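Long-range contacts in peptidoglycan D,D-transpeptidase PbpA (PDB 3UN7), which probably cross-links the peptide side chains of cell-wall peptidoglycan as a penicillin-binding serine transpeptidase of the bacterial periplasm, and takes part in regulating cell length: residues I198-A202 / A268-A273; E210-A216 / E240-R246; F257-I262 / L303-I308; A324-A328 / Y414-A418. All blocks are in the same frame, centred on the assembly; numbering follows the deposited sequence.

Overall arrangement
All four contacts lie in the transpeptidase domain. Interaction 1 opens on helix 196-205, just after the probable acyl-ester serine, Ser193, and closes a loop at helix 266-275. Interaction 2, nested inside that loop, pairs the strand that follows the first helix with the strand leading into helix 245-251. Interaction 3 opens on helix 254-264, within the same loop, and closes beyond it at 303-308; it therefore crosses interaction 1, and the two touch with centres about 11 Å apart. These three knit together the mostly helical part. Interaction 4 follows in series, closing from helix 317-328 to strand 411-418 and tying that helix to the five-stranded sheet.

Interaction 1. Residues I198-A202 / A268-A273; sequences ITTAA and ALRSMA
The helix that carries the lysine of the SxxK motif, which in this family runs from the acylated serine (here probably Ser193) to Lys196, packs through Ile198, Thr199, Ala201 and Ala202 against Leu269 and Met272 of helix 266-275. The segment axes cross steeply, 8.9 Å apart at 111°, and Met272 does much of the bridging. It leaves its helix with CG anti to the backbone N (chi1 -170°), then bends at both later torsions and runs along Ile198, Ala201 and Ala202. Met272 CB sits on Ala202 CB at 3.7 Å. Its CG follows beside Ile198 CG2 and its SD beside Ala201 CB, and the chain ends with Met272 CE 3.7 Å from Ala201 O. Leu269 sends CD1 to 3.8 Å from Thr199 CA, passing obliquely by that threonine, whose OG1 is hydrogen-bonded to Ser307 O outside the two segments. Ala202 CB also rests 3.8 Å from Ala268 O. Within the first helix, Ala202 N donates to Ile198 O, so the carbonyl lying beside Met272 CG already has its helical partner. No hydrogen bond crosses the contact: the two helices are held by shape and by dispersion between buried methyl, methylene and thioether groups, while the polar end of Thr199 is satisfied elsewhere.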
loop_
_atom_site.group_PDB
_atom_site.type_symbol
_atom_site.label_atom_id
_atom_site.label_comp_id
_atom_site.label_asym_id
_atom_site.label_seq_id
_atom_site.Cartn_x
_atom_site.Cartn_y
_atom_site.Cartn_z
ATOM N N ILE A 198 13.100 1.957 8.710
ATOM C CA ILE A 198 14.106 2.628 7.889
ATOM C C ILE A 198 15.234 3.179 8.756
ATOM O O ILE A 198 16.416 3.033 8.418
ATOM C CB ILE A 198 13.470 3.742 7.006
ATOM C CG1 ILE A 198 12.389 3.157 6.081
ATOM C CG2 ILE A 198 14.526 4.492 6.205
ATOM C CD1 ILE A 198 12.797 1.906 5.294
ATOM N N THR A 199 14.873 3.794 9.882
ATOM C CA THR A 199 15.863 4.329 10.807
ATOM C C THR A 199 16.794 3.202 11.268
ATOM O O THR A 199 18.017 3.375 11.302
ATOM C CB THR A 199 15.194 5.014 12.026
ATOM O OG1 THR A 199 14.272 6.011 11.571
ATOM C CG2 THR A 199 16.248 5.650 12.972
ATOM N N THR A 200 16.213 2.055 11.611
ATOM C CA THR A 200 16.985 0.889 12.053
ATOM C C THR A 200 17.896 0.362 10.943
ATOM O O THR A 200 19.071 0.077 11.194
ATOM C CB THR A 200 16.063 -0.243 12.561
ATOM O OG1 THR A 200 15.195 0.281 13.574
ATOM C CG2 THR A 200 16.866 -1.420 13.124
ATOM N N ALA A 201 17.345 0.234 9.731
ATOM C CA ALA A 201 18.103 -0.190 8.557
ATOM C C ALA A 201 19.315 0.722 8.318
ATOM O O ALA A 201 20.424 0.243 8.083
ATOM C CB ALA A 201 17.196 -0.205 7.314
ATOM N N ALA A 202 19.095 2.035 8.388
ATOM C CA ALA A 202 20.189 3.001 8.214
ATOM C C ALA A 202 21.266 2.851 9.285
ATOM O O ALA A 202 22.472 2.907 8.973
ATOM C CB ALA A 202 19.661 4.419 8.178
ATOM N N ALA A 268 22.659 9.677 6.028
ATOM C CA ALA A 268 22.433 8.230 6.074
ATOM C C ALA A 268 20.952 7.865 6.010
ATOM O O ALA A 268 20.577 6.882 5.373
ATOM C CB ALA A 268 23.096 7.621 7.310
ATOM N N LEU A 269 20.105 8.669 6.653
ATOM C CA LEU A 269 18.662 8.397 6.655
ATOM C C LEU A 269 18.061 8.638 5.264
ATOM O O LEU A 269 17.290 7.815 4.765
ATOM C CB LEU A 269 17.948 9.198 7.762
ATOM C CG LEU A 269 16.543 8.777 8.221
ATOM C CD1 LEU A 269 16.403 7.272 8.517
ATOM C CD2 LEU A 269 16.154 9.582 9.441
ATOM N N ARG A 270 18.449 9.753 4.639
ATOM C CA ARG A 270 18.085 10.091 3.254
ATOM C C ARG A 270 18.488 9.000 2.269
ATOM O O ARG A 270 17.733 8.672 1.347
ATOM C CB ARG A 270 18.790 11.390 2.811
ATOM C CG ARG A 270 18.334 12.666 3.511
ATOM C CD ARG A 270 18.931 13.940 2.851
ATOM N NE ARG A 270 18.644 15.135 3.650
ATOM C CZ ARG A 270 19.548 15.856 4.315
ATOM N NH1 ARG A 270 19.157 16.914 5.026
ATOM N NH2 ARG A 270 20.842 15.541 4.270
ATOM N N SER A 271 19.701 8.483 2.451
ATOM C CA SER A 271 20.257 7.435 1.612
ATOM C C SER A 271 19.495 6.128 1.760
ATOM O O SER A 271 19.214 5.456 0.764
ATOM C CB SER A 271 21.735 7.215 1.945
ATOM O OG SER A 271 22.253 6.103 1.215
ATOM N N MET A 272 19.157 5.766 2.996
ATOM C CA MET A 272 18.389 4.535 3.235
ATOM C C MET A 272 16.950 4.664 2.741
ATOM O O MET A 272 16.413 3.735 2.135
ATOM C CB MET A 272 18.434 4.101 4.704
ATOM C CG MET A 272 17.853 2.697 4.933
ATOM S SD MET A 272 18.671 1.419 3.939
ATOM C CE MET A 272 20.323 1.451 4.615
ATOM N N ALA A 273 16.330 5.813 3.011
ATOM C CA ALA A 273 15.002 6.132 2.472
ATOM C C ALA A 273 14.984 5.949 0.951
ATOM O O ALA A 273 14.087 5.324 0.413
ATOM C CB ALA A 273 14.603 7.563 2.853
#

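Interaction 2. Residues E210-A216 / E240-R246; sequences ETEQLTA and EPTVSLR
Leu214 and Leu245 lie side by side and point the same way, Leu214 CD1 reaching Leu245 CB at 4.2 Å, where an antiparallel two-stranded ribbon (213-215 with 242-244) runs into helix 245-251. Leu214 and Val243 form the hydrogen-bonded pair and share the buried face, which turns Leu214 onto helix 254-264. Gln213 and Ser244, a non-hydrogen-bonded pair, point to the other face. There the chain of Gln213, bent at chi2, crosses Thr242 at about a right angle, with Gln213 CB 3.7 Å from Thr242 OG1. At the helical end, Glu210 and Arg246 pass each other at a slant. Their carboxylate and guanidinium planes are turned 41° apart and Glu210 OE1 stays 5.3 Å from Arg246 NH1, too far for direct contact, so any attraction there is probably modest. The backbone supplies the grip instead: Arg246 N donates to Glu210 O at 2.8 Å, in the carbonyl plane and on a lone pair, and Leu245 N donates to Glu212 O at 2.9 Å. Two amides of the helix's first turn thus find acceptors across the contact, while Ser244 as N-cap offers OG to Glu247 N. At the opposite end, Ala216 N reaches Pro241 O at 3.2 Å, tilted 29° from the carbonyl plane, and Ala216 CB packs 3.3 Å from Glu240 O.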
loop_
_atom_site.group_PDB
_atom_site.type_symbol
_atom_site.label_atom_id
_atom_site.label_comp_id
_atom_site.label_asym_id
_atom_site.label_seq_id
_atom_site.Cartn_x
_atom_site.Cartn_y
_atom_site.Cartn_z
ATOM N N GLU A 210 22.392 -4.603 17.246
ATOM C CA GLU A 210 21.119 -4.795 17.911
ATOM C C GLU A 210 21.239 -4.738 19.418
ATOM O O GLU A 210 20.247 -4.529 20.121
ATOM C CB GLU A 210 20.553 -6.158 17.543
ATOM C CG GLU A 210 20.108 -6.314 16.113
ATOM C CD GLU A 210 19.436 -7.651 15.905
ATOM O OE1 GLU A 210 19.003 -8.250 16.916
ATOM O OE2 GLU A 210 19.338 -8.108 14.743
ATOM N N THR A 211 22.451 -4.954 19.917
ATOM C CA THR A 211 22.657 -5.081 21.347
ATOM C C THR A 211 23.172 -3.797 21.968
ATOM O O THR A 211 23.299 -3.728 23.183
ATOM C CB THR A 211 23.626 -6.239 21.725
ATOM O OG1 THR A 211 24.869 -5.692 22.184
ATOM C CG2 THR A 211 23.858 -7.183 20.556
ATOM N N GLU A 212 23.459 -2.784 21.147
ATOM C CA GLU A 212 23.977 -1.539 21.682
ATOM C C GLU A 212 22.889 -0.765 22.417
ATOM O O GLU A 212 21.698 -0.895 22.116
ATOM C CB GLU A 212 24.624 -0.675 20.596
ATOM C CG GLU A 212 23.637 -0.020 19.644
ATOM C CD GLU A 212 23.996 1.418 19.357
ATOM O OE1 GLU A 212 24.620 2.079 20.236
ATOM O OE2 GLU A 212 23.647 1.890 18.260
ATOM N N GLN A 213 23.322 0.059 23.364
ATOM C CA GLN A 213 22.429 0.630 24.360
ATOM C C GLN A 213 21.953 2.030 23.993
ATOM O O GLN A 213 22.758 2.885 23.640
ATOM C CB GLN A 213 23.119 0.620 25.734
ATOM C CG GLN A 213 23.462 -0.801 26.228
ATOM C CD GLN A 213 22.224 -1.641 26.481
ATOM O OE1 GLN A 213 22.035 -2.695 25.868
ATOM N NE2 GLN A 213 21.354 -1.160 27.367
ATOM N N LEU A 214 20.637 2.240 24.063
ATOM C CA LEU A 214 20.027 3.543 23.786
ATOM C C LEU A 214 19.140 3.977 24.946
ATOM O O LEU A 214 18.683 3.141 25.737
ATOM C CB LEU A 214 19.186 3.488 22.505
ATOM C CG LEU A 214 19.862 2.972 21.240
ATOM C CD1 LEU A 214 18.799 2.574 20.189
ATOM C CD2 LEU A 214 20.805 4.011 20.707
ATOM N N THR A 215 18.865 5.276 25.017
ATOM C CA THR A 215 18.068 5.834 26.110
ATOM C C THR A 215 16.710 5.148 26.272
ATOM O O THR A 215 16.044 4.807 25.290
ATOM C CB THR A 215 17.888 7.372 26.012
ATOM O OG1 THR A 215 17.114 7.821 27.127
ATOM C CG2 THR A 215 17.190 7.787 24.715
ATOM N N ALA A 216 16.339 4.926 27.529
ATOM C CA ALA A 216 15.040 4.386 27.880
ATOM C C ALA A 216 14.138 5.504 28.399
ATOM O O ALA A 216 12.995 5.250 28.769
ATOM C CB ALA A 216 15.191 3.287 28.928
ATOM N N GLU A 240 15.298 0.184 33.236
ATOM C CA GLU A 240 16.740 0.397 33.286
ATOM C C GLU A 240 17.017 1.766 32.668
ATOM O O GLU A 240 16.161 2.289 31.953
ATOM C CB GLU A 240 17.478 -0.694 32.496
ATOM C CG GLU A 240 17.197 -2.117 32.948
ATOM C CD GLU A 240 15.870 -2.622 32.410
ATOM O OE1 GLU A 240 15.015 -3.029 33.225
ATOM O OE2 GLU A 240 15.672 -2.576 31.176
ATOM N N PRO A 241 18.185 2.363 32.962
ATOM C CA PRO A 241 18.580 3.620 32.293
ATOM C C PRO A 241 18.587 3.529 30.760
ATOM O O PRO A 241 18.208 4.486 30.082
ATOM C CB PRO A 241 20.002 3.865 32.814
ATOM C CG PRO A 241 20.044 3.153 34.144
ATOM C CD PRO A 241 19.173 1.938 33.973
ATOM N N THR A 242 19.020 2.388 30.225
ATOM C CA THR A 242 19.106 2.188 28.773
ATOM C C THR A 242 18.468 0.864 28.361
ATOM O O THR A 242 18.170 0.031 29.216
ATOM C CB THR A 242 20.570 2.225 28.296
ATOM O OG1 THR A 242 21.295 1.161 28.917
ATOM C CG2 THR A 242 21.233 3.571 28.655
ATOM N N VAL A 243 18.238 0.684 27.056
ATOM C CA VAL A 243 17.797 -0.605 26.509
ATOM C C VAL A 243 18.550 -0.879 25.211
ATOM O O VAL A 243 19.044 0.048 24.569
ATOM C CB VAL A 243 16.267 -0.665 26.217
ATOM C CG1 VAL A 243 15.442 -0.720 27.528
ATOM C CG2 VAL A 243 15.835 0.483 25.326
ATOM N N SER A 244 18.631 -2.152 24.839
ATOM C CA SER A 244 19.244 -2.540 23.578
ATOM C C SER A 244 18.417 -2.007 22.410
ATOM O O SER A 244 17.203 -1.838 22.527
ATOM C CB SER A 244 19.349 -4.062 23.487
ATOM O OG SER A 244 18.065 -4.651 23.306
ATOM N N LEU A 245 19.084 -1.746 21.287
ATOM C CA LEU A 245 18.408 -1.411 20.038
ATOM C C LEU A 245 17.297 -2.429 19.746
ATOM O O LEU A 245 16.189 -2.034 19.415
ATOM C CB LEU A 245 19.423 -1.339 18.882
ATOM C CG LEU A 245 19.033 -0.788 17.500
ATOM C CD1 LEU A 245 20.272 -0.256 16.775
ATOM C CD2 LEU A 245 18.367 -1.852 16.675
ATOM N N ARG A 246 17.575 -3.724 19.888
ATOM C CA ARG A 246 16.535 -4.742 19.659
ATOM C C ARG A 246 15.315 -4.507 20.548
ATOM O O ARG A 246 14.172 -4.550 20.077
ATOM C CB ARG A 246 17.064 -6.177 19.843
ATOM C CG ARG A 246 15.969 -7.263 19.751
ATOM C CD ARG A 246 15.704 -7.985 21.096
ATOM N NE ARG A 246 14.369 -8.599 21.204
ATOM C CZ ARG A 246 13.845 -9.454 20.322
ATOM N NH1 ARG A 246 14.518 -9.813 19.230
ATOM N NH2 ARG A 246 12.628 -9.949 20.522
#

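Interaction 3. Residues F257-I262 / L303-I308; sequences FVQLGI and LGMTSI
Ser307 plugs into helix 254-264 between Phe257 and Gly261, in the mainly helical region of the transpeptidase domain that adjoins the probable active-site serine; the side chain of Ile308, next in sequence, lies about 6 Å from that of Ser193. Starting at CB, Ser307 meets Phe257 O at 3.4 Å, a carbonyl that already takes the helical bond from Gly261 N. One atom further, with OG anti to its own carbonyl carbon (chi1 -61°), the hydroxyl arrives 3.3 Å from Gly261 CA, an approach that is possible because glycine has no beta carbon. The same OG turns back along its own segment and donates to Leu303 O at 2.8 Å, coming from above the carbonyl plane. Ser307 N reaches that oxygen from the opposite face, so two donors hold Leu303 O and the buried hydroxyl spends its proton locally. At Gly304 the backbones also run close: its CA receives Ile262 CD1 at 3.9 Å, and its carbonyl oxygen lies near Val258. Leu303 continues the apolar seam, placing CD2 3.8 Å from Ile262 CA. Beyond Ser307, Ile308 points CG2 at Phe257 CB, 3.9 Å away, and its other branch runs obliquely toward Val258, where Ile308 CD1 stops 4.2 Å from Val258 CG2.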
loop_
_atom_site.group_PDB
_atom_site.type_symbol
_atom_site.label_atom_id
_atom_site.label_comp_id
_atom_site.label_asym_id
_atom_site.label_seq_id
_atom_site.Cartn_x
_atom_site.Cartn_y
_atom_site.Cartn_z
ATOM N N PHE A 257 14.712 5.890 19.270
ATOM C CA PHE A 257 14.876 6.115 17.833
ATOM C C PHE A 257 15.170 7.571 17.457
ATOM O O PHE A 257 15.833 7.835 16.449
ATOM C CB PHE A 257 13.717 5.501 17.053
ATOM C CG PHE A 257 13.808 4.014 16.993
ATOM C CD1 PHE A 257 14.585 3.405 16.016
ATOM C CD2 PHE A 257 13.211 3.225 17.972
ATOM C CE1 PHE A 257 14.721 2.024 15.974
ATOM C CE2 PHE A 257 13.345 1.843 17.938
ATOM C CZ PHE A 257 14.107 1.242 16.930
ATOM N N VAL A 258 14.697 8.509 18.273
ATOM C CA VAL A 258 15.079 9.912 18.105
ATOM C C VAL A 258 16.597 9.996 18.301
ATOM O O VAL A 258 17.322 10.532 17.453
ATOM C CB VAL A 258 14.323 10.830 19.108
ATOM C CG1 VAL A 258 14.911 12.247 19.123
ATOM C CG2 VAL A 258 12.835 10.875 18.753
ATOM N N GLN A 259 17.067 9.427 19.403
ATOM C CA GLN A 259 18.501 9.396 19.717
ATOM C C GLN A 259 19.291 8.651 18.629
ATOM O O GLN A 259 20.302 9.147 18.138
ATOM C CB GLN A 259 18.725 8.770 21.099
ATOM C CG GLN A 259 20.165 8.833 21.599
ATOM C CD GLN A 259 20.373 7.996 22.828
ATOM O OE1 GLN A 259 19.943 6.846 22.892
ATOM N NE2 GLN A 259 21.018 8.574 23.828
ATOM N N LEU A 260 18.790 7.488 18.218
ATOM C CA LEU A 260 19.461 6.678 17.201
ATOM C C LEU A 260 19.545 7.377 15.837
ATOM O O LEU A 260 20.585 7.347 15.194
ATOM C CB LEU A 260 18.783 5.306 17.061
ATOM C CG LEU A 260 19.384 4.369 15.997
ATOM C CD1 LEU A 260 20.792 3.916 16.407
ATOM C CD2 LEU A 260 18.484 3.163 15.715
ATOM N N GLY A 261 18.443 7.987 15.401
ATOM C CA GLY A 261 18.407 8.669 14.111
ATOM C C GLY A 261 19.326 9.875 14.065
ATOM O O GLY A 261 20.060 10.083 13.094
ATOM N N ILE A 262 19.278 10.688 15.109
ATOM C CA ILE A 262 20.192 11.829 15.204
ATOM C C ILE A 262 21.650 11.341 15.173
ATOM O O ILE A 262 22.479 11.914 14.476
ATOM C CB ILE A 262 19.877 12.729 16.427
ATOM C CG1 ILE A 262 18.541 13.454 16.206
ATOM C CG2 ILE A 262 21.021 13.732 16.695
ATOM C CD1 ILE A 262 17.903 13.995 17.483
ATOM N N LEU A 303 15.241 16.183 11.935
ATOM C CA LEU A 303 15.819 14.831 11.878
ATOM C C LEU A 303 15.283 13.949 13.000
ATOM O O LEU A 303 14.912 12.785 12.769
ATOM C CB LEU A 303 17.357 14.865 11.923
ATOM C CG LEU A 303 18.093 13.515 11.997
ATOM C CD1 LEU A 303 17.735 12.597 10.832
ATOM C CD2 LEU A 303 19.584 13.746 12.023
ATOM N N GLY A 304 15.235 14.499 14.214
ATOM C CA GLY A 304 14.641 13.772 15.339
ATOM C C GLY A 304 13.247 13.261 15.005
ATOM O O GLY A 304 12.946 12.088 15.212
ATOM N N MET A 305 12.404 14.155 14.488
ATOM C CA MET A 305 11.016 13.843 14.145
ATOM C C MET A 305 10.917 12.896 12.942
ATOM O O MET A 305 10.039 12.034 12.898
ATOM C CB MET A 305 10.234 15.135 13.868
ATOM C CG MET A 305 9.884 15.970 15.113
ATOM S SD MET A 305 8.886 17.453 14.709
ATOM C CE MET A 305 7.467 16.664 13.897
ATOM N N THR A 306 11.821 13.064 11.975
ATOM C CA THR A 306 11.891 12.201 10.792
ATOM C C THR A 306 12.179 10.750 11.155
ATOM O O THR A 306 11.653 9.826 10.517
ATOM C CB THR A 306 12.946 12.719 9.775
ATOM O OG1 THR A 306 12.541 14.007 9.284
ATOM C CG2 THR A 306 13.111 11.753 8.583
ATOM N N SER A 307 12.989 10.565 12.199
ATOM C CA SER A 307 13.497 9.254 12.608
ATOM C C SER A 307 12.406 8.354 13.149
ATOM O O SER A 307 12.568 7.135 13.171
ATOM C CB SER A 307 14.603 9.415 13.661
ATOM O OG SER A 307 15.687 10.153 13.128
ATOM N N ILE A 308 11.307 8.964 13.592
ATOM C CA ILE A 308 10.099 8.229 14.015
ATOM C C ILE A 308 8.928 8.497 13.060
ATOM O O ILE A 308 7.755 8.428 13.443
ATOM C CB ILE A 308 9.724 8.530 15.480
ATOM C CG1 ILE A 308 9.539 10.044 15.699
ATOM C CG2 ILE A 308 10.790 7.948 16.426
ATOM C CD1 ILE A 308 9.032 10.426 17.113
#

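Interaction 4. Residues A324-A328 / Y414-A418; sequences AATIA and YIAFA
The ring of Phe417 has Ala328 CB over one face, 3.7 Å from the ring centroid and 25° off its normal, a CH-pi contact displaced toward the rim, where CG and CD1 are the carbons closest to the methyl. Two further groups of the helix approach the ring obliquely: Ala324 O stands 3.3 Å from Phe417 CD2, and Ile327 CG2 is 3.8 Å from Phe417 CZ, the Ile327 and Phe417 side chains crossing at about a right angle. Phe417 reaches this position with CG between its backbone N and carbonyl carbon (chi1 60°), which swings the ring up against the last turn of the helix. Ala324 O keeps its helical bond from Ala328 N. Earlier in the strand, Ala324 CB packs 3.8 Å from Ala416 O and 4.3 Å from Ile415 CB. Short alanines let the segment axes approach to 7.9 Å, only 27° from parallel. Leu370 and Thr371 of helix 364-379 adjoin Ile327, while Tyr414 and Ala418 touch helix 446-458. A central antiparallel sheet with helices packed on both faces, here including strand 393-399 with Lys395 of the KTG motif, is typical of the penicillin-binding protein and serine beta-lactamase fold.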
loop_
_atom_site.group_PDB
_atom_site.type_symbol
_atom_site.label_atom_id
_atom_site.label_comp_id
_atom_site.label_asym_id
_atom_site.label_seq_id
_atom_site.Cartn_x
_atom_site.Cartn_y
_atom_site.Cartn_z
ATOM N N ALA A 324 8.236 -3.588 3.473
ATOM C CA ALA A 324 8.044 -4.914 4.051
ATOM C C ALA A 324 8.395 -6.030 3.035
ATOM O O ALA A 324 9.052 -7.016 3.387
ATOM C CB ALA A 324 6.600 -5.064 4.585
ATOM N N ALA A 325 7.957 -5.866 1.780
ATOM C CA ALA A 325 8.231 -6.847 0.707
ATOM C C ALA A 325 9.735 -6.958 0.406
ATOM O O ALA A 325 10.260 -8.038 0.181
ATOM C CB ALA A 325 7.479 -6.455 -0.567
ATOM N N THR A 326 10.407 -5.816 0.389
ATOM C CA THR A 326 11.861 -5.755 0.203
ATOM C C THR A 326 12.636 -6.538 1.277
ATOM O O THR A 326 13.490 -7.365 0.951
ATOM C CB THR A 326 12.326 -4.271 0.113
ATOM O OG1 THR A 326 11.716 -3.679 -1.046
ATOM C CG2 THR A 326 13.848 -4.142 -0.027
ATOM N N ILE A 327 12.331 -6.284 2.543
ATOM C CA ILE A 327 12.918 -7.036 3.652
ATOM C C ILE A 327 12.597 -8.521 3.468
ATOM O O ILE A 327 13.496 -9.351 3.504
ATOM C CB ILE A 327 12.446 -6.476 5.016
ATOM C CG1 ILE A 327 12.979 -5.047 5.191
ATOM C CG2 ILE A 327 12.958 -7.320 6.189
ATOM C CD1 ILE A 327 12.183 -4.195 6.186
ATOM N N ALA A 328 11.325 -8.828 3.200
ATOM C CA ALA A 328 10.854 -10.201 2.991
ATOM C C ALA A 328 11.641 -10.937 1.909
ATOM O O ALA A 328 11.934 -12.133 2.026
ATOM C CB ALA A 328 9.363 -10.182 2.637
ATOM N N TYR A 414 -0.034 -0.932 10.030
ATOM C CA TYR A 414 0.556 -2.252 10.247
ATOM C C TYR A 414 1.243 -2.620 8.947
ATOM O O TYR A 414 0.623 -2.587 7.895
ATOM C CB TYR A 414 -0.537 -3.266 10.542
ATOM C CG TYR A 414 -0.103 -4.699 10.842
ATOM C CD1 TYR A 414 0.445 -5.045 12.081
ATOM C CD2 TYR A 414 -0.315 -5.715 9.906
ATOM C CE1 TYR A 414 0.792 -6.367 12.371
ATOM C CE2 TYR A 414 0.022 -7.021 10.174
ATOM C CZ TYR A 414 0.589 -7.343 11.394
ATOM O OH TYR A 414 0.904 -8.649 11.631
ATOM N N ILE A 415 2.531 -2.939 9.009
ATOM C CA ILE A 415 3.224 -3.496 7.852
ATOM C C ILE A 415 3.803 -4.851 8.245
ATOM O O ILE A 415 4.233 -5.030 9.385
ATOM C CB ILE A 415 4.291 -2.540 7.249
ATOM C CG1 ILE A 415 5.397 -2.196 8.260
ATOM C CG2 ILE A 415 3.622 -1.245 6.749
ATOM C CD1 ILE A 415 6.629 -1.545 7.609
ATOM N N ALA A 416 3.776 -5.812 7.320
ATOM C CA ALA A 416 4.080 -7.190 7.711
ATOM C C ALA A 416 4.386 -8.087 6.539
ATOM O O ALA A 416 4.079 -7.759 5.398
ATOM C CB ALA A 416 2.925 -7.781 8.542
ATOM N N PHE A 417 5.034 -9.206 6.833
ATOM C CA PHE A 417 5.202 -10.270 5.857
ATOM C C PHE A 417 5.201 -11.635 6.532
ATOM O O PHE A 417 5.422 -11.739 7.733
ATOM C CB PHE A 417 6.430 -10.034 4.960
ATOM C CG PHE A 417 7.733 -9.957 5.691
ATOM C CD1 PHE A 417 8.502 -11.104 5.881
ATOM C CD2 PHE A 417 8.228 -8.725 6.145
ATOM C CE1 PHE A 417 9.739 -11.029 6.534
ATOM C CE2 PHE A 417 9.461 -8.646 6.792
ATOM C CZ PHE A 417 10.217 -9.800 6.986
ATOM N N ALA A 418 4.915 -12.675 5.756
ATOM C CA ALA A 418 4.737 -14.011 6.295
ATOM C C ALA A 418 4.757 -15.032 5.154
ATOM O O ALA A 418 4.481 -14.666 4.023
ATOM C CB ALA A 418 3.398 -14.097 7.056
#